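PDB 3BSF: At4g34840 from Arabidopsis thaliana, which belongs to the phosphorylase superfamily, is named as a nucleosidase and carries an adenine molecule in a pocket of its alpha/beta fold. Local coordinates for residues R143-T148 and T204-G209. Residues are numbered along the deposited sequence; the frame is centred on the assembly and turned at random.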
ATOM      1  N   ARG A 143      -3.524   1.432 -15.222  1.00 53.05           N
ATOM      2  CA  ARG A 143      -2.311   1.439 -16.019  1.00 52.14           C
ATOM      3  C   ARG A 143      -2.110   0.176 -16.859  1.00 52.05           C
ATOM      4  O   ARG A 143      -2.686  -0.874 -16.563  1.00 52.73           O
ATOM      5  CB  ARG A 143      -1.092   1.693 -15.137  1.00 52.19           C
ATOM      6  CG  ARG A 143      -0.938   0.791 -13.934  1.00 53.17           C
ATOM      7  CD  ARG A 143       0.386   1.095 -13.242  1.00 54.01           C
ATOM      8  NE  ARG A 143       0.662   2.535 -13.141  1.00 55.65           N
ATOM      9  CZ  ARG A 143       0.087   3.367 -12.271  1.00 56.00           C
ATOM     10  NH1 ARG A 143      -0.814   2.919 -11.402  1.00 57.48           N
ATOM     11  NH2 ARG A 143       0.421   4.652 -12.260  1.00 54.44           N
ATOM     12  N   ASN A 144      -1.305   0.298 -17.915  1.00 51.37           N
ATOM     13  CA  ASN A 144      -0.995  -0.803 -18.837  1.00 51.69           C
ATOM     14  C   ASN A 144       0.159  -1.671 -18.364  1.00 52.68           C
ATOM     15  O   ASN A 144       0.989  -1.244 -17.545  1.00 52.50           O
ATOM     16  CB  ASN A 144      -0.574  -0.269 -20.207  1.00 51.95           C
ATOM     17  CG  ASN A 144      -1.720   0.183 -21.039  1.00 51.70           C
ATOM     18  OD1 ASN A 144      -1.535   0.959 -21.969  1.00 50.93           O
ATOM     19  ND2 ASN A 144      -2.919  -0.308 -20.731  1.00 54.34           N
ATOM     20  N   THR A 145       0.221  -2.878 -18.921  1.00 52.99           N
ATOM     21  CA  THR A 145       1.286  -3.818 -18.611  1.00 54.77           C
ATOM     22  C   THR A 145       2.202  -3.779 -19.826  1.00 56.80           C
ATOM     23  O   THR A 145       1.812  -3.269 -20.882  1.00 57.97           O
ATOM     24  CB  THR A 145       0.752  -5.254 -18.445  1.00 54.31           C
ATOM     25  OG1 THR A 145       0.028  -5.633 -19.624  1.00 55.33           O
ATOM     26  CG2 THR A 145      -0.168  -5.344 -17.236  1.00 55.27           C
ATOM     27  N   PHE A 146       3.416  -4.303 -19.690  1.00 57.74           N
ATOM     28  CA  PHE A 146       4.345  -4.319 -20.809  1.00 56.62           C
ATOM     29  C   PHE A 146       3.744  -5.180 -21.923  1.00 56.20           C
ATOM     30  O   PHE A 146       3.295  -6.301 -21.692  1.00 55.17           O
ATOM     31  CB  PHE A 146       5.701  -4.885 -20.380  1.00 57.12           C
ATOM     32  CG  PHE A 146       6.756  -4.739 -21.423  1.00 57.63           C
ATOM     33  CD1 PHE A 146       7.341  -3.495 -21.659  1.00 57.92           C
ATOM     34  CD2 PHE A 146       7.119  -5.822 -22.214  1.00 56.57           C
ATOM     35  CE1 PHE A 146       8.275  -3.331 -22.674  1.00 58.55           C
ATOM     36  CE2 PHE A 146       8.045  -5.672 -23.229  1.00 58.62           C
ATOM     37  CZ  PHE A 146       8.628  -4.422 -23.463  1.00 58.95           C
ATOM     38  N   PRO A 147       3.728  -4.659 -23.151  1.00 57.15           N
ATOM     39  CA  PRO A 147       3.174  -5.378 -24.306  1.00 58.15           C
ATOM     40  C   PRO A 147       3.925  -6.645 -24.720  1.00 57.97           C
ATOM     41  O   PRO A 147       5.084  -6.578 -25.123  1.00 59.75           O
ATOM     42  CB  PRO A 147       3.166  -4.308 -25.400  1.00 57.80           C
ATOM     43  CG  PRO A 147       4.350  -3.455 -25.025  1.00 58.25           C
ATOM     44  CD  PRO A 147       4.205  -3.318 -23.537  1.00 56.86           C
ATOM     45  N   THR A 148       3.254  -7.795 -24.617  1.00 57.73           N
ATOM     46  CA  THR A 148       3.849  -9.086 -24.976  1.00 57.10           C
ATOM     47  C   THR A 148       2.916  -9.914 -25.888  1.00 57.86           C
ATOM     48  O   THR A 148       2.353 -10.938 -25.485  1.00 56.37           O
ATOM     49  CB  THR A 148       4.219  -9.900 -23.702  1.00 55.38           C
ATOM     50  OG1 THR A 148       3.031 -10.240 -22.977  1.00 53.60           O
ATOM     51  CG2 THR A 148       5.128  -9.078 -22.800  1.00 53.66           C
ATOM     52  N   THR A 204       6.967  -4.647 -17.075  1.00 47.05           N
ATOM     53  CA  THR A 204       6.190  -5.408 -16.114  1.00 46.61           C
ATOM     54  C   THR A 204       5.097  -6.282 -16.718  1.00 47.49           C
ATOM     55  O   THR A 204       4.383  -5.880 -17.624  1.00 47.75           O
ATOM     56  CB  THR A 204       5.567  -4.430 -15.087  1.00 46.84           C
ATOM     57  OG1 THR A 204       5.233  -5.134 -13.887  1.00 45.47           O
ATOM     58  CG2 THR A 204       4.318  -3.746 -15.678  1.00 47.92           C
ATOM     59  N   ILE A 205       4.963  -7.490 -16.189  1.00 49.18           N
ATOM     60  CA  ILE A 205       3.949  -8.427 -16.666  1.00 49.49           C
ATOM     61  C   ILE A 205       3.164  -9.028 -15.490  1.00 49.99           C
ATOM     62  O   ILE A 205       3.737  -9.321 -14.427  1.00 49.51           O
ATOM     63  CB  ILE A 205       4.607  -9.559 -17.464  1.00 49.12           C
ATOM     64  CG1 ILE A 205       5.320  -8.972 -18.673  1.00 47.88           C
ATOM     65  CG2 ILE A 205       3.562 -10.572 -17.901  1.00 49.61           C
ATOM     66  CD1 ILE A 205       5.984 -10.007 -19.519  1.00 50.22           C
ATOM     67  N   LEU A 206       1.854  -9.198 -15.676  1.00 49.71           N
ATOM     68  CA  LEU A 206       1.009  -9.765 -14.627  1.00 49.57           C
ATOM     69  C   LEU A 206       0.296 -10.999 -15.139  1.00 50.56           C
ATOM     70  O   LEU A 206      -0.419 -10.962 -16.139  1.00 51.62           O
ATOM     71  CB  LEU A 206      -0.010  -8.738 -14.135  1.00 47.75           C
ATOM     72  CG  LEU A 206       0.574  -7.482 -13.471  1.00 47.99           C
ATOM     73  CD1 LEU A 206       1.290  -6.640 -14.506  1.00 48.06           C
ATOM     74  CD2 LEU A 206      -0.531  -6.664 -12.832  1.00 48.16           C
ATOM     75  N   ILE A 207       0.507 -12.105 -14.445  1.00 51.45           N
ATOM     76  CA  ILE A 207      -0.095 -13.369 -14.824  1.00 52.58           C
ATOM     77  C   ILE A 207      -0.964 -13.899 -13.675  1.00 53.65           C
ATOM     78  O   ILE A 207      -0.486 -14.069 -12.552  1.00 53.89           O
ATOM     79  CB  ILE A 207       1.008 -14.371 -15.184  1.00 51.68           C
ATOM     80  CG1 ILE A 207       1.778 -13.850 -16.395  1.00 49.47           C
ATOM     81  CG2 ILE A 207       0.411 -15.743 -15.465  1.00 52.87           C
ATOM     82  CD1 ILE A 207       2.964 -14.695 -16.760  1.00 48.76           C
ATOM     83  N   LYS A 208      -2.235 -14.174 -13.963  1.00 54.11           N
ATOM     84  CA  LYS A 208      -3.157 -14.633 -12.927  1.00 54.86           C
ATOM     85  C   LYS A 208      -3.883 -15.958 -13.183  1.00 55.23           C
ATOM     86  O   LYS A 208      -4.461 -16.156 -14.254  1.00 56.00           O
ATOM     87  CB  LYS A 208      -4.180 -13.532 -12.682  1.00 55.06           C
ATOM     88  CG  LYS A 208      -3.535 -12.164 -12.478  1.00 57.00           C
ATOM     89  CD  LYS A 208      -2.721 -12.113 -11.185  1.00 57.74           C
ATOM     90  CE  LYS A 208      -2.177 -10.711 -10.902  1.00 58.10           C
ATOM     91  NZ  LYS A 208      -1.571 -10.597  -9.536  1.00 58.44           N
ATOM     92  N   GLY A 209      -3.849 -16.852 -12.189  1.00 54.93           N
ATOM     93  CA  GLY A 209      -4.514 -18.146 -12.298  1.00 54.92           C
ATOM     94  C   GLY A 209      -5.864 -18.103 -11.597  1.00 55.26           C
ATOM     95  O   GLY A 209      -5.934 -17.884 -10.380  1.00 53.94           O
TER
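The carbonyl oxygen of Thr204 accepts a hydrogen bond from the backbone N of Phe146, with 2.8 Å between Phe146 N and Thr204 O and an N-H...O angle of 159°. Phe146 also sets its CB beside the same carbonyl, but its ring swings away: CG is anti to the backbone N (chi1 -171°), and the side chain touches Pro203 and Leu251, with Pro147 CD over one face of the ring, offset toward the rim.

Two apolar contacts accompany the bond. At Thr145 the methyl CG2 meets Leu206 CD1 at 3.4 Å, the two side chains crossing at a slant. A chi1 of 55° places Thr145 OG1 between its own N and carbonyl carbon, where it lies within hydrogen-bonding reach of two carbonyl oxygens, those of Ser121 and Val120 in strand 117-125, which must share its single proton; the methyl is left to face the leucine. Thr148, just before helix 149-154, and Ile205 meet tip to tip, Thr148 CG2 lying 3.5 Å from Ile205 CD1.

Strand 117-125 links the two segments, pairing antiparallel with both 143-144 and 204-213. Beyond Asn144 the chain leaves its short strand and passes the start of strand 204-213, where Thr145 and Phe146 come nearest Ile205 and Thr204. The Leu206 side chain is about 13 Å from the adenine. Chemically, one backbone bond ties the loop to the strand, while threonine methyls present carbon to isoleucine and leucine, consistent with buried structural packing away from the ligand pocket.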